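Local coordinates for protein 6-phosphogluconate dehydratase (Shewanella oneidensis, PDB 2GP4) that catalyses the dehydration of 6-phosphogluconate to 2-keto-3-deoxy-6-phosphogluconate in the Entner-Doudoroff pathway, and is captured here in its iron-sulfur cluster-free apo form, at residues 308-318 / 343-354; 148-156 / 176-185. All coordinates share one frame; numbering follows the deposited sequence.

Interaction 1: residues 308-318 / 343-354; sequences VNGIVALLATG and FSELSDAVPLLA
Leu-353 N donates to Ala-316 O at 2.7 Å, in the carbonyl plane and on a lone pair. The bond is fairly straight, with 158° at the hydrogen. Ala-354 N makes a second, weak bond to the same oxygen. The Ala-316 carbonyl, near the C-terminal end of its helix, thus receives N-H groups from the chain that comes after the helix at 343-347. A water lies between Thr-317 O and Ala-354 O, within bonding distance of both. The first helix stops in a Schellman motif at Gly-318. Leu-352 CD1 lies against this turn, 3.5 Å from Gly-318 N. Ala-316 CA lies 3.2 Å from Pro-351 O in a CA-H...O contact.

Val-350 carries the middle of the contact. With Val-350 CG1 anti to the backbone N (chi1 -179°), this methyl is directed onto the helix backbone, 3.4 Å from Val-312 O. Val-350 CG2 reaches Val-312 CB. Leu-315 places CD1 on the backbone of Ser-347 and CD2 against Ser-347 CB. At the far end Ile-311 crosses Phe-343 at about a right angle. Ile-311 CD1 lies over one face of the Phe-343 ring, offset toward the rim, in a CH-pi contact 4.1 Å from the centroid. Ile-311 CG2 touches Phe-343 CD1 and Leu-346 CD1.

Ser-347 OG is bonded to Leu-440 N, at the start of an edge strand of the eight-stranded sheet. Helix 322-333 touches Ile-311 and Phe-343, helix 23-51 touches Val-308 and Leu-346, and helix 372-383 packs on Ala-316 and Leu-353.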
# COMPACT_ATOMS: atom_id res chain seq x y z
N VAL A 308 -4.19 0.71 11.60
CA VAL A 308 -3.28 1.81 11.94
C VAL A 308 -1.82 1.32 11.93
O VAL A 308 -0.95 1.97 11.36
CB VAL A 308 -3.65 2.46 13.30
CG1 VAL A 308 -2.50 3.32 13.84
CG2 VAL A 308 -4.92 3.30 13.16
N ASN A 309 -1.58 0.15 12.53
CA ASN A 309 -0.26 -0.49 12.54
C ASN A 309 0.30 -0.66 11.13
O ASN A 309 1.49 -0.43 10.89
CB ASN A 309 -0.31 -1.85 13.27
CG ASN A 309 -0.30 -1.71 14.81
OD1 ASN A 309 -0.30 -0.60 15.36
ND2 ASN A 309 -0.30 -2.85 15.51
N GLY A 310 -0.57 -1.05 10.21
CA GLY A 310 -0.19 -1.24 8.81
C GLY A 310 0.22 0.07 8.18
O GLY A 310 1.18 0.12 7.42
N ILE A 311 -0.51 1.14 8.50
CA ILE A 311 -0.21 2.46 7.97
C ILE A 311 1.14 2.98 8.48
O ILE A 311 1.94 3.49 7.69
CB ILE A 311 -1.33 3.48 8.27
CG1 ILE A 311 -2.63 3.06 7.57
CG2 ILE A 311 -0.90 4.89 7.83
CD1 ILE A 311 -3.84 3.96 7.93
N VAL A 312 1.40 2.85 9.79
CA VAL A 312 2.65 3.39 10.34
C VAL A 312 3.88 2.63 9.80
O VAL A 312 4.93 3.23 9.55
CB VAL A 312 2.68 3.52 11.91
CG1 VAL A 312 1.30 3.87 12.48
CG2 VAL A 312 3.23 2.30 12.57
N ALA A 313 3.72 1.32 9.58
CA ALA A 313 4.77 0.50 8.98
C ALA A 313 5.00 0.88 7.52
O ALA A 313 6.14 0.92 7.07
CB ALA A 313 4.41 -0.96 9.08
N LEU A 314 3.91 1.14 6.81
CA LEU A 314 3.98 1.71 5.46
C LEU A 314 4.76 3.03 5.46
O LEU A 314 5.57 3.27 4.56
CB LEU A 314 2.57 1.91 4.91
CG LEU A 314 2.30 2.35 3.46
CD1 LEU A 314 2.37 3.87 3.28
CD2 LEU A 314 3.21 1.62 2.47
N LEU A 315 4.52 3.87 6.46
CA LEU A 315 5.19 5.16 6.59
C LEU A 315 6.65 5.04 7.02
O LEU A 315 7.52 5.71 6.46
CB LEU A 315 4.41 6.09 7.53
CG LEU A 315 3.04 6.60 7.05
CD1 LEU A 315 2.18 7.04 8.23
CD2 LEU A 315 3.19 7.74 6.03
N ALA A 316 6.92 4.19 8.01
CA ALA A 316 8.29 3.99 8.51
C ALA A 316 9.22 3.31 7.50
O ALA A 316 10.45 3.43 7.60
CB ALA A 316 8.27 3.21 9.84
N THR A 317 8.64 2.60 6.53
CA THR A 317 9.44 1.89 5.53
C THR A 317 9.53 2.62 4.19
O THR A 317 10.19 2.14 3.28
CB THR A 317 8.92 0.46 5.29
OG1 THR A 317 7.57 0.51 4.83
CG2 THR A 317 9.02 -0.40 6.56
N GLY A 318 8.87 3.77 4.08
CA GLY A 318 8.85 4.55 2.83
C GLY A 318 8.18 3.81 1.70
O GLY A 318 8.64 3.84 0.56
N PHE A 343 -3.76 9.48 7.28
CA PHE A 343 -2.42 9.23 6.73
C PHE A 343 -1.48 10.40 6.98
O PHE A 343 -0.35 10.21 7.44
CB PHE A 343 -2.50 8.94 5.22
CG PHE A 343 -2.90 7.53 4.90
CD1 PHE A 343 -1.95 6.52 4.80
CD2 PHE A 343 -4.24 7.20 4.69
CE1 PHE A 343 -2.31 5.21 4.50
CE2 PHE A 343 -4.61 5.90 4.38
CZ PHE A 343 -3.65 4.91 4.29
N SER A 344 -1.97 11.60 6.69
CA SER A 344 -1.19 12.84 6.76
C SER A 344 -0.79 13.16 8.20
O SER A 344 0.35 13.56 8.45
CB SER A 344 -2.01 13.99 6.15
OG SER A 344 -1.27 15.19 6.09
N GLU A 345 -1.71 12.96 9.14
CA GLU A 345 -1.45 13.25 10.55
C GLU A 345 -0.59 12.18 11.22
O GLU A 345 0.21 12.49 12.11
CB GLU A 345 -2.75 13.55 11.31
CG GLU A 345 -3.35 14.90 10.90
CD GLU A 345 -4.81 15.11 11.30
OE1 GLU A 345 -5.36 14.32 12.09
OE2 GLU A 345 -5.40 16.10 10.80
N LEU A 346 -0.74 10.93 10.79
CA LEU A 346 0.13 9.85 11.26
C LEU A 346 1.55 10.05 10.77
O LEU A 346 2.51 9.84 11.52
CB LEU A 346 -0.39 8.48 10.82
CG LEU A 346 -1.58 7.93 11.61
CD1 LEU A 346 -2.15 6.71 10.93
CD2 LEU A 346 -1.20 7.63 13.06
N SER A 347 1.67 10.45 9.50
CA SER A 347 2.97 10.68 8.86
C SER A 347 3.84 11.63 9.69
O SER A 347 5.03 11.39 9.86
CB SER A 347 2.78 11.22 7.45
OG SER A 347 4.02 11.54 6.84
N ASP A 348 3.22 12.70 10.20
CA ASP A 348 3.91 13.68 11.04
C ASP A 348 4.55 13.08 12.29
O ASP A 348 5.51 13.64 12.81
CB ASP A 348 2.95 14.80 11.44
CG ASP A 348 2.61 15.72 10.30
OD1 ASP A 348 3.29 15.69 9.25
OD2 ASP A 348 1.65 16.50 10.45
N ALA A 349 4.02 11.95 12.75
CA ALA A 349 4.55 11.30 13.95
C ALA A 349 5.44 10.08 13.67
O ALA A 349 6.17 9.63 14.55
CB ALA A 349 3.41 10.92 14.88
N VAL A 350 5.39 9.55 12.45
CA VAL A 350 6.11 8.32 12.14
C VAL A 350 7.44 8.61 11.43
O VAL A 350 7.44 9.12 10.32
CB VAL A 350 5.26 7.33 11.30
CG1 VAL A 350 6.03 6.04 11.02
CG2 VAL A 350 3.95 7.01 12.02
N PRO A 351 8.57 8.27 12.07
CA PRO A 351 9.86 8.50 11.42
C PRO A 351 10.08 7.56 10.24
O PRO A 351 9.47 6.48 10.18
CB PRO A 351 10.88 8.18 12.53
CG PRO A 351 10.16 7.23 13.43
CD PRO A 351 8.72 7.66 13.41
N LEU A 352 10.92 7.98 9.30
CA LEU A 352 11.38 7.11 8.23
C LEU A 352 12.57 6.30 8.74
O LEU A 352 13.57 6.85 9.20
CB LEU A 352 11.77 7.92 6.98
CG LEU A 352 12.25 7.12 5.77
CD1 LEU A 352 11.11 6.27 5.17
CD2 LEU A 352 12.89 8.03 4.73
N LEU A 353 12.45 4.98 8.63
CA LEU A 353 13.39 4.04 9.24
C LEU A 353 14.11 3.13 8.23
O LEU A 353 15.09 2.49 8.58
CB LEU A 353 12.65 3.19 10.28
CG LEU A 353 12.74 3.53 11.78
CD1 LEU A 353 12.89 5.02 12.09
CD2 LEU A 353 11.57 2.91 12.55
N ALA A 354 13.62 3.08 7.00
CA ALA A 354 14.20 2.18 6.00
C ALA A 354 14.37 2.80 4.62
O ALA A 354 13.52 3.55 4.16
CB ALA A 354 13.36 0.90 5.89
O HOH W 1 12.32 2.67 1.70

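Interaction 2: residues 148-156 / 176-185; sequences SREVIAMAT and KIVPGLLIGA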
# COMPACT_ATOMS: atom_id res chain seq x y z
N SER A 148 -7.70 -5.39 -11.52
CA SER A 148 -7.43 -6.80 -11.21
C SER A 148 -7.53 -7.13 -9.72
O SER A 148 -7.78 -8.27 -9.35
CB SER A 148 -6.07 -7.23 -11.74
OG SER A 148 -5.02 -6.56 -11.07
N ARG A 149 -7.33 -6.12 -8.87
CA ARG A 149 -7.56 -6.28 -7.43
C ARG A 149 -9.02 -6.64 -7.17
O ARG A 149 -9.31 -7.55 -6.39
CB ARG A 149 -7.19 -5.01 -6.65
CG ARG A 149 -7.48 -5.11 -5.16
CD ARG A 149 -7.41 -3.75 -4.50
NE ARG A 149 -8.62 -2.95 -4.75
CZ ARG A 149 -8.78 -1.69 -4.38
NH1 ARG A 149 -7.81 -1.03 -3.74
NH2 ARG A 149 -9.92 -1.07 -4.66
N GLU A 150 -9.93 -5.93 -7.83
CA GLU A 150 -11.36 -6.18 -7.69
C GLU A 150 -11.71 -7.58 -8.21
O GLU A 150 -12.53 -8.29 -7.60
CB GLU A 150 -12.18 -5.10 -8.39
CG GLU A 150 -11.87 -3.66 -7.93
CD GLU A 150 -12.25 -3.43 -6.48
OE1 GLU A 150 -13.44 -3.14 -6.22
OE2 GLU A 150 -11.37 -3.54 -5.60
N VAL A 151 -11.07 -7.97 -9.32
CA VAL A 151 -11.29 -9.28 -9.91
C VAL A 151 -10.81 -10.38 -8.96
O VAL A 151 -11.53 -11.36 -8.75
CB VAL A 151 -10.64 -9.40 -11.31
CG1 VAL A 151 -10.83 -10.81 -11.88
CG2 VAL A 151 -11.21 -8.36 -12.26
N ILE A 152 -9.61 -10.21 -8.39
CA ILE A 152 -9.04 -11.15 -7.39
C ILE A 152 -9.94 -11.30 -6.16
O ILE A 152 -10.18 -12.41 -5.69
CB ILE A 152 -7.59 -10.73 -6.97
CG1 ILE A 152 -6.60 -10.95 -8.12
CG2 ILE A 152 -7.11 -11.48 -5.71
CD1 ILE A 152 -5.35 -10.08 -8.05
N ALA A 153 -10.45 -10.17 -5.65
CA ALA A 153 -11.41 -10.14 -4.55
C ALA A 153 -12.67 -10.98 -4.85
O ALA A 153 -13.12 -11.75 -4.00
CB ALA A 153 -11.81 -8.70 -4.22
N MSE A 154 -13.21 -10.82 -6.05
CA MSE A 154 -14.40 -11.55 -6.46
C MSE A 154 -14.09 -13.03 -6.65
O MSE A 154 -14.87 -13.89 -6.24
CB MSE A 154 -14.99 -10.96 -7.74
CG MSE A 154 -15.41 -9.53 -7.58
SE MSE A 154 -16.13 -8.76 -9.21
CE MSE A 154 -17.98 -8.69 -8.70
N ALA A 155 -12.95 -13.31 -7.27
CA ALA A 155 -12.52 -14.69 -7.51
C ALA A 155 -12.28 -15.45 -6.20
O ALA A 155 -12.53 -16.64 -6.13
CB ALA A 155 -11.29 -14.73 -8.42
N THR A 156 -11.79 -14.74 -5.19
CA THR A 156 -11.61 -15.28 -3.84
C THR A 156 -12.96 -15.66 -3.24
O THR A 156 -13.13 -16.76 -2.70
CB THR A 156 -10.85 -14.28 -2.92
OG1 THR A 156 -9.56 -14.00 -3.49
CG2 THR A 156 -10.65 -14.83 -1.50
N LYS A 176 -0.54 -5.96 -6.11
CA LYS A 176 -1.85 -6.14 -6.72
C LYS A 176 -2.56 -7.35 -6.10
O LYS A 176 -3.77 -7.31 -5.80
CB LYS A 176 -1.76 -6.24 -8.25
CG LYS A 176 -0.55 -7.02 -8.79
CD LYS A 176 0.60 -6.10 -9.18
CE LYS A 176 1.93 -6.86 -9.13
NZ LYS A 176 2.96 -6.38 -10.11
N ILE A 177 -1.78 -8.42 -5.91
CA ILE A 177 -2.26 -9.58 -5.18
C ILE A 177 -1.91 -9.37 -3.71
O ILE A 177 -0.92 -8.70 -3.40
CB ILE A 177 -1.65 -10.89 -5.73
CG1 ILE A 177 -1.68 -10.87 -7.26
CG2 ILE A 177 -2.40 -12.10 -5.21
CD1 ILE A 177 -0.96 -12.03 -7.92
N VAL A 178 -2.71 -9.94 -2.82
CA VAL A 178 -2.68 -9.70 -1.37
C VAL A 178 -3.84 -8.77 -0.99
O VAL A 178 -4.74 -9.21 -0.28
CB VAL A 178 -1.32 -9.22 -0.78
CG1 VAL A 178 -1.51 -8.68 0.63
CG2 VAL A 178 -0.31 -10.35 -0.74
N PRO A 179 -3.85 -7.50 -1.47
CA PRO A 179 -4.99 -6.65 -1.12
C PRO A 179 -6.30 -7.21 -1.66
O PRO A 179 -7.31 -7.18 -0.95
CB PRO A 179 -4.66 -5.32 -1.80
CG PRO A 179 -3.17 -5.33 -1.95
CD PRO A 179 -2.88 -6.75 -2.29
N GLY A 180 -6.27 -7.72 -2.89
CA GLY A 180 -7.41 -8.39 -3.50
C GLY A 180 -7.85 -9.61 -2.72
O GLY A 180 -9.04 -9.79 -2.45
N LEU A 181 -6.89 -10.45 -2.35
CA LEU A 181 -7.16 -11.62 -1.51
C LEU A 181 -7.74 -11.19 -0.17
O LEU A 181 -8.75 -11.73 0.27
CB LEU A 181 -5.90 -12.45 -1.30
CG LEU A 181 -5.32 -13.19 -2.50
CD1 LEU A 181 -3.82 -13.42 -2.31
CD2 LEU A 181 -6.06 -14.51 -2.76
N LEU A 182 -7.11 -10.18 0.44
CA LEU A 182 -7.54 -9.67 1.74
C LEU A 182 -8.99 -9.20 1.69
O LEU A 182 -9.79 -9.61 2.51
CB LEU A 182 -6.64 -8.52 2.21
CG LEU A 182 -6.20 -8.46 3.69
CD1 LEU A 182 -5.66 -7.09 4.07
CD2 LEU A 182 -7.28 -8.89 4.67
N ILE A 183 -9.30 -8.34 0.72
CA ILE A 183 -10.67 -7.83 0.52
C ILE A 183 -11.66 -8.99 0.41
O ILE A 183 -12.67 -9.01 1.13
CB ILE A 183 -10.77 -6.92 -0.73
CG1 ILE A 183 -9.97 -5.63 -0.52
CG2 ILE A 183 -12.23 -6.58 -1.03
CD1 ILE A 183 -9.67 -4.85 -1.79
N GLY A 184 -11.37 -9.94 -0.47
CA GLY A 184 -12.23 -11.11 -0.67
C GLY A 184 -12.36 -11.93 0.59
O GLY A 184 -13.45 -12.40 0.92
N ALA A 185 -11.25 -12.11 1.30
CA ALA A 185 -11.22 -12.88 2.54
C ALA A 185 -12.12 -12.26 3.61
O ALA A 185 -12.82 -12.98 4.32
CB ALA A 185 -9.81 -13.00 3.05
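Ile-183 CD1 lies over one face of the Arg-149 guanidinium, 3.7 Å from Arg-149 NE. The two side chains cross at about a right angle. At the edge, in the guanidinium plane, sits the carboxylate of Glu-150. The grip is side-on: Arg-149 NE and NH2 both bond to the one oxygen Glu-150 OE2, NE at 2.9 Å. They come from the same face of the carboxylate, NE on the anti side and tilted out of the plane, NH2 from well above it. The bend at chi3 (78°) turns the guanidinium back toward Glu-150. Before the bend, Arg-149 CG rests on Gly-180, and CD lies against Ile-183 CD1 and, more loosely, Pro-179 CB.

Beyond the salt bridge the helices pack backbone to backbone. Their axes approach to 7.2 Å and cross at -42°. Gly-180 and Gly-184, spaced as in a GxxxG pattern, face Arg-149 and Ala-153. Ala-153 CA makes a CA-H...O contact with Gly-180 O at 3.2 Å, and Gly-184 CA makes a longer one with Ala-153 O. Ile-152 sets CG2 against Leu-181 N, while its CD1 meets Ile-177 CG1. Thr-156 is a knob in a hole formed by Gly-180, Leu-181, Gly-184 and Ala-185. Thr-156 OG1 bonds to Ile-152 O at 2.8 Å, from above the carbonyl plane; Thr-156 N comes from the opposite face. With chi1 -60°, CG2 lies next to Gly-184 C and Ala-185 N.

Arg-149 NH2 also bonds to Gly-617 O, NH1 to His-326 ND1, and Glu-150 OE1 to Ser-620 N. The buried ion pair thus ties helix 145-160 to residues near the C-terminus and to helix 322-333. Between the helices themselves the contact is mainly apolar. The two glycines let the backbones come close, and the bent CA-H...O contacts add at most a little.

Interaction 2 closes before interaction 1 opens along the chain. All four segments belong to the N-terminal portion characteristic of the dihydroxy-acid/6-phosphogluconate dehydratases. The centres are 24 Å apart and the nearest atoms about 9 Å apart, so the two contacts do not touch. Helix 322-333 touches both contacts and so connects them. Both also look outward to later parts of the chain. Interaction 1 borders strand 440-445 of the eight-stranded sheet, and interaction 2 is bonded to Gly-617 and Ser-620. Both thus lie where the mainly helical N-terminal part meets later parts of the chain, each at a different place.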